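Local structure of NAD-dependent benzaldehyde dehydrogenase (Legionella pneumophila, 3RHE) at residues D82-H85 with R86-D90; L52-Q55 with E56-E59; F42-K45 with T46-L50. The protein is of uncertain activity, possibly an NAD-dependent benzaldehyde dehydrogenase, but has the vicinal oxygen chelate fold of the glyoxalase/bleomycin resistance family. All blocks are in the same frame, centred on the assembly; numbering follows the deposited sequence.

The three contacts are all local and follow the chain in the order 3, 2, 1. Contact 3 is the tip of the beta hairpin formed by strands 39-43 and 49-54. Contact 2 is the turn that leaves the far end of strand 49-54. Their centres lie about 20 Å apart, yet Leu52 CD1 packs on Phe42 CE1 at 3.8 Å. Contact 1 is on helix 78-90, with its centre about 25 Å from that of contact 2 and 28 Å from that of contact 3. Contacts 1 and 2 lie on opposite sides of the chain's centre. Together they sample a curled sheet and one helix packed on it, as expected for the glyoxalase superfamily.

Contact 1 (D82-H85 with R86-D90); sequences DEIH and RQWSD
Glu83 and Arg86 form a salt bridge along one side of the helix. Arg86 NH2 donates to Glu83 OE1 at 2.8 Å, using the syn lone pair of that oxygen. The bond is bent, with an N-H...O angle of 136°, and the oxygen lies somewhat out of the guanidinium plane. Carboxylate and guanidinium planes are nearly perpendicular. The Glu83 chain bends at chi2 (59°) and the Arg86 chain at chi3 (71°), which brings the two charged ends together.

The apolar contact is a CH-pi interaction. The CG2 branch of Ile84 sits over one face of Trp88, 3.7 Å from the centroid of the five-membered ring. It is offset toward the rim, near NE1 at 3.4 Å. The two side chains lie side by side and point the same way.

Backbone bonds link Arg86, Gln87, Trp88 and Ser89 to the carbonyls four residues earlier, as in any alpha helix. His85 O takes a second donor. Ser89 N reaches it at 3.0 Å, and Ser89 OG also donates to it at 3.0 Å. They come from opposite faces of the carbonyl plane. Ser89 OG also lies over one face of the His85 ring, 3.7 Å from NE2.

Helix 78-90 lies against the sheet. Ile84 and Trp88 touch Ile120 of strand 117-123, and Trp88 also reaches Leu118. His85 and Trp88 both meet the Phe108 ring edge-to-face, while His85 and Ser89 pack on Ile95 of strand 95-98.

Contact 2 (L52-Q55 with E56-E59); sequences LWAQ and EEIE
The indole of Trp53 carries Ile58 CD1 over one face. The methyl is offset toward the rim and makes a CH-pi contact, 3.5 Å from the centroid of the six-membered ring. Ile58 CD1 comes closest to Trp53 CE3, at 3.2 Å, so the packing is tight. Glu57 CB approaches Trp53 NE1 obliquely at 3.9 Å. Phe39 meets the indole edge-to-face, and the Phe104 ring stands nearly perpendicular to it. Ile58 bends at chi2 (-56°), which turns CD1 back over the ring.

After Trp53 the chain makes a tight 3-10 turn. Glu57 N donates to Ala54 O at 2.8 Å, from above the carbonyl plane. The next bond, Ile58 N to Gln55 O, is weak at 3.3 Å. A water donates to both Gln55 O, at 2.7 Å, and Ile58 O. Ala54 CB lies 3.9 Å from Glu57 CG, and its methyl also touches Pro17 of helix 17-28.

The turn thus ends strand 49-54 and starts the loop toward strand 69-74. Ile58 is its buried apolar anchor, with CD1 on the Trp53 face. Backbone bonds and the water serve Ala54 O, Gln55 O and Ile58 O, while the acidic chains of Glu56 and Glu57 lie at the exposed surface.

Contact 3 (F42-K45 with T46-L50); sequences FVMK and TGLRL
Met44, present as selenomethionine, lays its side chain alongside Leu48 across the hairpin. Its CG is 3.7 Å from Leu48 CB, and both side chains point the same way. The Met44 side chain bends at chi2 (-55°), so SE stands off from Leu48 and only the terminal CE returns toward Leu48 CD2, at 4.1 Å. On the other face of the ribbon, Val43 CG2 touches Arg49 CG at 3.9 Å. These two also lie side by side, as a non-hydrogen-bonded antiparallel pair. Beyond this contact the arginine leads away to other partners: its NE donates to Asn8 O and its NH2 to Gln74 OE1.

Three nearly straight backbone bonds hold the strands together. Phe42 and Leu50 are a hydrogen-bonded pair: Phe42 N donates to Leu50 O and Leu50 N to Phe42 O, each at 2.8 Å. The second of these lies in the carbonyl plane. Met44 N donates to Leu48 O, nearly along the carbonyl axis. Two CA-H...O contacts, from Arg49 CA to Phe42 O and from Val43 CA to Leu48 O, fill in between them.

A type I turn from Met44 to Gly47 closes the loop. Gly47 N donates to Met44 O at 2.6 Å, from well above the carbonyl plane. Gly47 has a positive phi (110°), where a side chain would press on the preceding carbonyl oxygen. Having no side chain, Gly47 can take this conformation, and the chain turns back into strand 49-54.

Within the sheet, strand 39-43 also pairs with 34-35, and strand 49-54 with 8-14. Phe42 and Leu50 share the face covered by helix 17-28, where both touch Tyr24. Phe42 and Met44 also reach Leu28. Leu50 packs further on Val10 and Phe12 of the neighbouring strand 8-14.

Contact 1 (D82-H85 with R86-D90)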
ATOM      1  N   ASP A  82       0.237  15.476   3.354  1.00 18.05           N
ATOM      2  CA  ASP A  82       1.226  16.379   3.954  1.00 19.78           C
ATOM      3  C   ASP A  82       0.958  16.601   5.438  1.00 18.08           C
ATOM      4  O   ASP A  82       1.883  16.643   6.248  1.00 19.14           O
ATOM      5  CB  ASP A  82       1.251  17.737   3.236  1.00 20.48           C
ATOM      6  CG  ASP A  82       1.844  17.644   1.848  1.00 24.17           C
ATOM      7  OD1 ASP A  82       2.730  16.785   1.634  1.00 22.40           O
ATOM      8  OD2 ASP A  82       1.416  18.420   0.976  1.00 22.25           O
ATOM      9  N   GLU A  83      -0.310  16.753   5.790  1.00 18.05           N
ATOM     10  CA  GLU A  83      -0.671  16.985   7.188  1.00 19.46           C
ATOM     11  C   GLU A  83      -0.255  15.790   8.053  1.00 20.99           C
ATOM     12  O   GLU A  83       0.319  15.971   9.122  1.00 18.63           O
ATOM     13  CB  GLU A  83      -2.166  17.289   7.302  1.00 19.72           C
ATOM     14  CG  GLU A  83      -2.769  17.246   8.709  1.00 21.08           C
ATOM     15  CD  GLU A  83      -2.113  18.222   9.684  1.00 26.60           C
ATOM     16  OE1 GLU A  83      -1.493  19.216   9.247  1.00 27.17           O
ATOM     17  OE2 GLU A  83      -2.232  17.986  10.903  1.00 30.32           O
ATOM     18  N   ILE A  84      -0.521  14.564   7.590  1.00 18.05           N
ATOM     19  CA  ILE A  84      -0.115  13.405   8.375  1.00 16.63           C
ATOM     20  C   ILE A  84       1.406  13.299   8.430  1.00 17.61           C
ATOM     21  O   ILE A  84       1.974  12.892   9.435  1.00 17.15           O
ATOM     22  CB  ILE A  84      -0.720  12.081   7.847  1.00 17.45           C
ATOM     23  CG1 ILE A  84      -2.247  12.166   7.818  1.00 16.19           C
ATOM     24  CG2 ILE A  84      -0.253  10.920   8.724  1.00 17.23           C
ATOM     25  CD1 ILE A  84      -2.932  11.006   7.135  1.00 19.01           C
ATOM     26  N   HIS A  85       2.073  13.662   7.339  1.00 19.24           N
ATOM     27  CA  HIS A  85       3.526  13.642   7.346  1.00 20.28           C
ATOM     28  C   HIS A  85       4.086  14.556   8.439  1.00 19.11           C
ATOM     29  O   HIS A  85       5.027  14.200   9.143  1.00 17.19           O
ATOM     30  CB  HIS A  85       4.092  14.067   5.993  1.00 19.56           C
ATOM     31  CG  HIS A  85       5.587  14.115   5.973  1.00 19.84           C
ATOM     32  ND1 HIS A  85       6.295  15.297   5.949  1.00 21.60           N
ATOM     33  CD2 HIS A  85       6.510  13.124   6.010  1.00 21.86           C
ATOM     34  CE1 HIS A  85       7.589  15.032   5.953  1.00 20.94           C
ATOM     35  NE2 HIS A  85       7.747  13.720   5.996  1.00 22.76           N
ATOM     36  N   ARG A  86       3.502  15.742   8.565  1.00 19.77           N
ATOM     37  CA  ARG A  86       3.890  16.666   9.621  1.00 19.15           C
ATOM     38  C   ARG A  86       3.671  16.059  11.006  1.00 20.55           C
ATOM     39  O   ARG A  86       4.553  16.114  11.860  1.00 20.02           O
ATOM     40  CB  ARG A  86       3.109  17.973   9.485  1.00 23.89           C
ATOM     41  CG  ARG A  86       3.463  19.003  10.536  1.00 27.64           C
ATOM     42  CD  ARG A  86       2.967  20.378  10.135  1.00 32.94           C
ATOM     43  NE  ARG A  86       1.513  20.498  10.201  1.00 35.86           N
ATOM     44  CZ  ARG A  86       0.860  21.648  10.039  1.00 39.19           C
ATOM     45  NH1 ARG A  86       1.542  22.767   9.812  1.00 39.45           N
ATOM     46  NH2 ARG A  86      -0.469  21.685  10.109  1.00 31.82           N
ATOM     47  N   GLN A  87       2.499  15.468  11.228  1.00 20.26           N
ATOM     48  CA  GLN A  87       2.212  14.840  12.518  1.00 21.74           C
ATOM     49  C   GLN A  87       3.232  13.742  12.840  1.00 20.41           C
ATOM     50  O   GLN A  87       3.732  13.659  13.964  1.00 20.32           O
ATOM     51  CB  GLN A  87       0.797  14.245  12.550  1.00 21.07           C
ATOM     52  CG  GLN A  87      -0.333  15.256  12.582  1.00 22.56           C
ATOM     53  CD  GLN A  87      -1.690  14.607  12.368  1.00 26.29           C
ATOM     54  OE1 GLN A  87      -2.661  15.269  11.993  1.00 32.17           O
ATOM     55  NE2 GLN A  87      -1.762  13.304  12.597  1.00 26.43           N
ATOM     56  N   TRP A  88       3.542  12.904  11.853  1.00 17.59           N
ATOM     57  CA  TRP A  88       4.461  11.787  12.076  1.00 18.61           C
ATOM     58  C   TRP A  88       5.895  12.264  12.349  1.00 20.02           C
ATOM     59  O   TRP A  88       6.608  11.682  13.173  1.00 20.25           O
ATOM     60  CB  TRP A  88       4.405  10.789  10.900  1.00 19.30           C
ATOM     61  CG  TRP A  88       3.170   9.882  10.901  1.00 19.04           C
ATOM     62  CD1 TRP A  88       1.967  10.124  11.522  1.00 20.29           C
ATOM     63  CD2 TRP A  88       3.021   8.622  10.224  1.00 19.60           C
ATOM     64  NE1 TRP A  88       1.094   9.080  11.288  1.00 19.96           N
ATOM     65  CE2 TRP A  88       1.710   8.154  10.488  1.00 19.96           C
ATOM     66  CE3 TRP A  88       3.869   7.838   9.428  1.00 19.18           C
ATOM     67  CZ2 TRP A  88       1.234   6.935   9.990  1.00 22.07           C
ATOM     68  CZ3 TRP A  88       3.386   6.629   8.921  1.00 16.79           C
ATOM     69  CH2 TRP A  88       2.082   6.193   9.207  1.00 19.23           C
ATOM     70  N   SER A  89       6.316  13.324  11.665  1.00 18.38           N
ATOM     71  CA  SER A  89       7.628  13.907  11.930  1.00 23.60           C
ATOM     72  C   SER A  89       7.680  14.436  13.361  1.00 24.86           C
ATOM     73  O   SER A  89       8.640  14.198  14.087  1.00 24.85           O
ATOM     74  CB  SER A  89       7.939  15.033  10.947  1.00 24.62           C
ATOM     75  OG  SER A  89       7.993  14.530   9.619  1.00 28.71           O
ATOM     76  N   ASP A  90       6.627  15.142  13.757  1.00 24.12           N
ATOM     77  CA  ASP A  90       6.512  15.663  15.117  1.00 26.39           C
ATOM     78  C   ASP A  90       6.553  14.544  16.154  1.00 27.77           C
ATOM     79  O   ASP A  90       7.085  14.720  17.252  1.00 29.22           O
ATOM     80  CB  ASP A  90       5.232  16.494  15.262  1.00 23.53           C
ATOM     81  CG  ASP A  90       5.349  17.860  14.597  1.00 32.17           C
ATOM     82  OD1 ASP A  90       6.478  18.235  14.204  1.00 30.62           O
ATOM     83  OD2 ASP A  90       4.316  18.555  14.463  1.00 36.27           O
TER

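Contact 2 (L52-Q55 with E56-E59)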
ATOM      1  N   LEU A  52      -2.280  -6.674  -3.921  1.00 15.53           N
ATOM      2  CA  LEU A  52      -1.137  -7.450  -4.375  1.00 16.42           C
ATOM      3  C   LEU A  52      -0.358  -6.597  -5.384  1.00 17.62           C
ATOM      4  O   LEU A  52      -0.859  -6.300  -6.466  1.00 17.45           O
ATOM      5  CB  LEU A  52      -1.608  -8.749  -5.024  1.00 15.19           C
ATOM      6  CG  LEU A  52      -2.618  -9.570  -4.207  1.00 16.93           C
ATOM      7  CD1 LEU A  52      -3.212 -10.705  -5.060  1.00 16.66           C
ATOM      8  CD2 LEU A  52      -1.985 -10.119  -2.911  1.00 14.46           C
ATOM      9  N   TRP A  53       0.869  -6.235  -5.025  1.00 14.65           N
ATOM     10  CA  TRP A  53       1.640  -5.233  -5.747  1.00 16.89           C
ATOM     11  C   TRP A  53       2.990  -5.790  -6.223  1.00 18.46           C
ATOM     12  O   TRP A  53       3.782  -6.316  -5.426  1.00 16.57           O
ATOM     13  CB  TRP A  53       1.822  -4.024  -4.814  1.00 17.83           C
ATOM     14  CG  TRP A  53       2.202  -2.722  -5.452  1.00 19.16           C
ATOM     15  CD1 TRP A  53       2.158  -2.393  -6.785  1.00 20.45           C
ATOM     16  CD2 TRP A  53       2.653  -1.547  -4.762  1.00 22.05           C
ATOM     17  NE1 TRP A  53       2.583  -1.083  -6.964  1.00 21.84           N
ATOM     18  CE2 TRP A  53       2.887  -0.546  -5.738  1.00 22.55           C
ATOM     19  CE3 TRP A  53       2.897  -1.250  -3.413  1.00 21.91           C
ATOM     20  CZ2 TRP A  53       3.350   0.728  -5.403  1.00 25.05           C
ATOM     21  CZ3 TRP A  53       3.364   0.024  -3.085  1.00 23.54           C
ATOM     22  CH2 TRP A  53       3.585   0.992  -4.080  1.00 24.99           C
ATOM     23  N   ALA A  54       3.238  -5.696  -7.530  1.00 18.77           N
ATOM     24  CA  ALA A  54       4.470  -6.214  -8.117  1.00 19.68           C
ATOM     25  C   ALA A  54       5.710  -5.683  -7.399  1.00 19.64           C
ATOM     26  O   ALA A  54       5.924  -4.475  -7.310  1.00 18.42           O
ATOM     27  CB  ALA A  54       4.544  -5.917  -9.622  1.00 22.04           C
ATOM     28  N   GLN A  55       6.522  -6.613  -6.909  1.00 17.62           N
ATOM     29  CA  GLN A  55       7.691  -6.301  -6.095  1.00 23.44           C
ATOM     30  C   GLN A  55       8.621  -5.309  -6.793  1.00 24.47           C
ATOM     31  O   GLN A  55       9.233  -4.450  -6.152  1.00 25.01           O
ATOM     32  CB  GLN A  55       8.442  -7.592  -5.773  1.00 26.09           C
ATOM     33  CG  GLN A  55       9.386  -7.513  -4.591  1.00 33.76           C
ATOM     34  CD  GLN A  55       9.927  -8.884  -4.192  1.00 42.35           C
ATOM     35  OE1 GLN A  55      10.708  -9.004  -3.243  1.00 46.92           O
ATOM     36  NE2 GLN A  55       9.513  -9.925  -4.921  1.00 38.20           N
ATOM     37  N   GLU A  56       8.706  -5.420  -8.112  1.00 25.05           N
ATOM     38  CA  GLU A  56       9.605  -4.589  -8.897  1.00 27.02           C
ATOM     39  C   GLU A  56       9.137  -3.137  -8.961  1.00 26.78           C
ATOM     40  O   GLU A  56       9.913  -2.241  -9.284  1.00 28.48           O
ATOM     41  CB  GLU A  56       9.755  -5.170 -10.309  1.00 31.44           C
ATOM     42  CG  GLU A  56       8.451  -5.693 -10.923  1.00 33.61           C
ATOM     43  CD  GLU A  56       8.176  -7.168 -10.614  1.00 32.76           C
ATOM     44  OE1 GLU A  56       8.483  -8.020 -11.476  1.00 46.78           O
ATOM     45  OE2 GLU A  56       7.642  -7.484  -9.528  1.00 29.89           O
ATOM     46  N   GLU A  57       7.868  -2.909  -8.646  1.00 24.37           N
ATOM     47  CA  GLU A  57       7.294  -1.564  -8.683  1.00 28.82           C
ATOM     48  C   GLU A  57       7.433  -0.777  -7.379  1.00 26.51           C
ATOM     49  O   GLU A  57       7.136   0.418  -7.337  1.00 27.57           O
ATOM     50  CB  GLU A  57       5.816  -1.644  -9.055  1.00 28.98           C
ATOM     51  CG  GLU A  57       5.577  -2.283 -10.406  1.00 30.34           C
ATOM     52  CD  GLU A  57       6.014  -1.383 -11.540  1.00 37.36           C
ATOM     53  OE1 GLU A  57       5.570  -0.217 -11.554  1.00 40.72           O
ATOM     54  OE2 GLU A  57       6.803  -1.834 -12.403  1.00 39.71           O
ATOM     55  N   ILE A  58       7.859  -1.430  -6.306  1.00 22.10           N
ATOM     56  CA  ILE A  58       7.822  -0.756  -5.010  1.00 22.69           C
ATOM     57  C   ILE A  58       8.911   0.306  -4.857  1.00 22.55           C
ATOM     58  O   ILE A  58      10.053   0.098  -5.249  1.00 22.23           O
ATOM     59  CB  ILE A  58       7.989  -1.730  -3.836  1.00 20.85           C
ATOM     60  CG1 ILE A  58       7.127  -2.977  -4.038  1.00 22.38           C
ATOM     61  CG2 ILE A  58       7.669  -1.027  -2.533  1.00 19.83           C
ATOM     62  CD1 ILE A  58       5.674  -2.686  -4.241  1.00 20.77           C
ATOM     63  N   GLU A  59       8.531   1.441  -4.281  1.00 20.88           N
ATOM     64  CA  GLU A  59       9.476   2.404  -3.750  1.00 23.05           C
ATOM     65  C   GLU A  59       9.001   2.701  -2.343  1.00 19.90           C
ATOM     66  O   GLU A  59       7.815   2.927  -2.147  1.00 17.82           O
ATOM     67  CB  GLU A  59       9.468   3.692  -4.581  1.00 25.06           C
ATOM     68  CG  GLU A  59       9.981   3.499  -5.994  1.00 28.68           C
ATOM     69  CD  GLU A  59      11.424   3.046  -6.007  1.00 34.48           C
ATOM     70  OE1 GLU A  59      12.169   3.411  -5.067  1.00 36.57           O
ATOM     71  OE2 GLU A  59      11.816   2.332  -6.952  1.00 41.49           O
TER
HETATM   72  O   HOH W   1      11.185  -2.824  -5.244  1.00 26.41           O

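Contact 3 (F42-K45 with T46-L50)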
ATOM      1  N   PHE A  42      -8.345  -6.983  -3.615  1.00 18.01           N
ATOM      2  CA  PHE A  42      -9.493  -7.745  -3.122  1.00 20.81           C
ATOM      3  C   PHE A  42     -10.117  -7.013  -1.946  1.00 21.08           C
ATOM      4  O   PHE A  42      -9.422  -6.448  -1.095  1.00 20.26           O
ATOM      5  CB  PHE A  42      -9.095  -9.167  -2.686  1.00 18.55           C
ATOM      6  CG  PHE A  42      -8.676 -10.064  -3.816  1.00 18.40           C
ATOM      7  CD1 PHE A  42      -7.374 -10.044  -4.290  1.00 17.99           C
ATOM      8  CD2 PHE A  42      -9.582 -10.935  -4.396  1.00 20.55           C
ATOM      9  CE1 PHE A  42      -6.983 -10.872  -5.323  1.00 20.08           C
ATOM     10  CE2 PHE A  42      -9.200 -11.770  -5.431  1.00 21.07           C
ATOM     11  CZ  PHE A  42      -7.893 -11.736  -5.899  1.00 21.61           C
ATOM     12  N   VAL A  43     -11.440  -7.018  -1.903  1.00 20.19           N
ATOM     13  CA  VAL A  43     -12.152  -6.419  -0.801  1.00 25.32           C
ATOM     14  C   VAL A  43     -13.034  -7.461  -0.141  1.00 31.79           C
ATOM     15  O   VAL A  43     -13.883  -8.068  -0.796  1.00 30.11           O
ATOM     16  CB  VAL A  43     -12.991  -5.226  -1.270  1.00 28.87           C
ATOM     17  CG1 VAL A  43     -13.854  -4.720  -0.136  1.00 28.55           C
ATOM     18  CG2 VAL A  43     -12.081  -4.134  -1.801  1.00 23.86           C
HETATM   19  N   MSE A  44     -12.815  -7.676   1.155  1.00 32.21           N
HETATM   20  CA  MSE A  44     -13.592  -8.647   1.912  1.00 34.42           C
HETATM   21  C   MSE A  44     -15.005  -8.155   2.168  1.00 34.42           C
HETATM   22  O   MSE A  44     -15.224  -6.980   2.433  1.00 35.39           O
HETATM   23  CB  MSE A  44     -12.940  -8.928   3.262  1.00 35.48           C
HETATM   24  CG  MSE A  44     -11.473  -9.239   3.188  1.00 35.79           C
HETATM   25 SE   MSE A  44     -11.120 -10.711   1.961  1.00 64.01          SE
HETATM   26  CE  MSE A  44      -9.202 -10.841   2.301  1.00 38.66           C
ATOM     27  N   LYS A  45     -15.958  -9.071   2.095  1.00 41.14           N
ATOM     28  CA  LYS A  45     -17.312  -8.797   2.540  1.00 43.19           C
ATOM     29  C   LYS A  45     -17.217  -8.143   3.915  1.00 41.18           C
ATOM     30  O   LYS A  45     -17.960  -7.213   4.232  1.00 40.47           O
ATOM     31  CB  LYS A  45     -18.100 -10.107   2.614  1.00 46.32           C
ATOM     32  CG  LYS A  45     -19.596  -9.932   2.780  1.00 53.15           C
ATOM     33  CD  LYS A  45     -20.309 -11.276   2.776  1.00 57.96           C
ATOM     34  CE  LYS A  45     -21.804 -11.101   2.995  1.00 59.56           C
ATOM     35  NZ  LYS A  45     -22.084 -10.317   4.232  1.00 59.85           N
ATOM     36  N   THR A  46     -16.265  -8.621   4.710  1.00 39.72           N
ATOM     37  CA  THR A  46     -15.991  -8.074   6.034  1.00 40.74           C
ATOM     38  C   THR A  46     -15.402  -6.662   6.016  1.00 38.83           C
ATOM     39  O   THR A  46     -15.374  -5.986   7.042  1.00 41.45           O
ATOM     40  CB  THR A  46     -14.996  -8.959   6.805  1.00 38.97           C
ATOM     41  OG1 THR A  46     -15.442 -10.317   6.799  1.00 39.81           O
ATOM     42  CG2 THR A  46     -14.880  -8.469   8.224  1.00 39.54           C
ATOM     43  N   GLY A  47     -14.901  -6.228   4.865  1.00 36.42           N
ATOM     44  CA  GLY A  47     -14.393  -4.872   4.738  1.00 36.55           C
ATOM     45  C   GLY A  47     -12.884  -4.730   4.597  1.00 34.71           C
ATOM     46  O   GLY A  47     -12.402  -3.698   4.130  1.00 31.85           O
ATOM     47  N   LEU A  48     -12.127  -5.747   5.001  1.00 32.48           N
ATOM     48  CA  LEU A  48     -10.675  -5.678   4.844  1.00 29.88           C
ATOM     49  C   LEU A  48     -10.279  -5.595   3.368  1.00 24.76           C
ATOM     50  O   LEU A  48     -10.836  -6.298   2.516  1.00 25.65           O
ATOM     51  CB  LEU A  48      -9.973  -6.856   5.532  1.00 28.86           C
ATOM     52  CG  LEU A  48      -8.437  -6.774   5.516  1.00 32.03           C
ATOM     53  CD1 LEU A  48      -7.830  -7.165   6.864  1.00 27.75           C
ATOM     54  CD2 LEU A  48      -7.839  -7.601   4.366  1.00 26.65           C
ATOM     55  N   ARG A  49      -9.327  -4.724   3.068  1.00 20.85           N
ATOM     56  CA  ARG A  49      -8.848  -4.560   1.702  1.00 20.85           C
ATOM     57  C   ARG A  49      -7.428  -5.106   1.558  1.00 18.15           C
ATOM     58  O   ARG A  49      -6.537  -4.749   2.330  1.00 18.06           O
ATOM     59  CB  ARG A  49      -8.890  -3.084   1.291  1.00 20.39           C
ATOM     60  CG  ARG A  49     -10.288  -2.480   1.267  1.00 26.20           C
ATOM     61  CD  ARG A  49     -10.299  -1.136   0.519  1.00 25.98           C
ATOM     62  NE  ARG A  49      -9.388  -0.164   1.117  1.00 27.26           N
ATOM     63  CZ  ARG A  49      -8.947   0.934   0.505  1.00 27.55           C
ATOM     64  NH1 ARG A  49      -9.320   1.197  -0.738  1.00 28.34           N
ATOM     65  NH2 ARG A  49      -8.120   1.765   1.131  1.00 23.15           N
ATOM     66  N   LEU A  50      -7.226  -5.959   0.565  1.00 17.09           N
ATOM     67  CA  LEU A  50      -5.927  -6.580   0.331  1.00 16.76           C
ATOM     68  C   LEU A  50      -5.423  -6.291  -1.080  1.00 18.57           C
ATOM     69  O   LEU A  50      -6.078  -6.644  -2.081  1.00 17.17           O
ATOM     70  CB  LEU A  50      -5.998  -8.094   0.560  1.00 18.19           C
ATOM     71  CG  LEU A  50      -4.762  -8.904   0.160  1.00 17.43           C
ATOM     72  CD1 LEU A  50      -3.605  -8.645   1.117  1.00 16.37           C
ATOM     73  CD2 LEU A  50      -5.096 -10.401   0.121  1.00 18.43           C
TER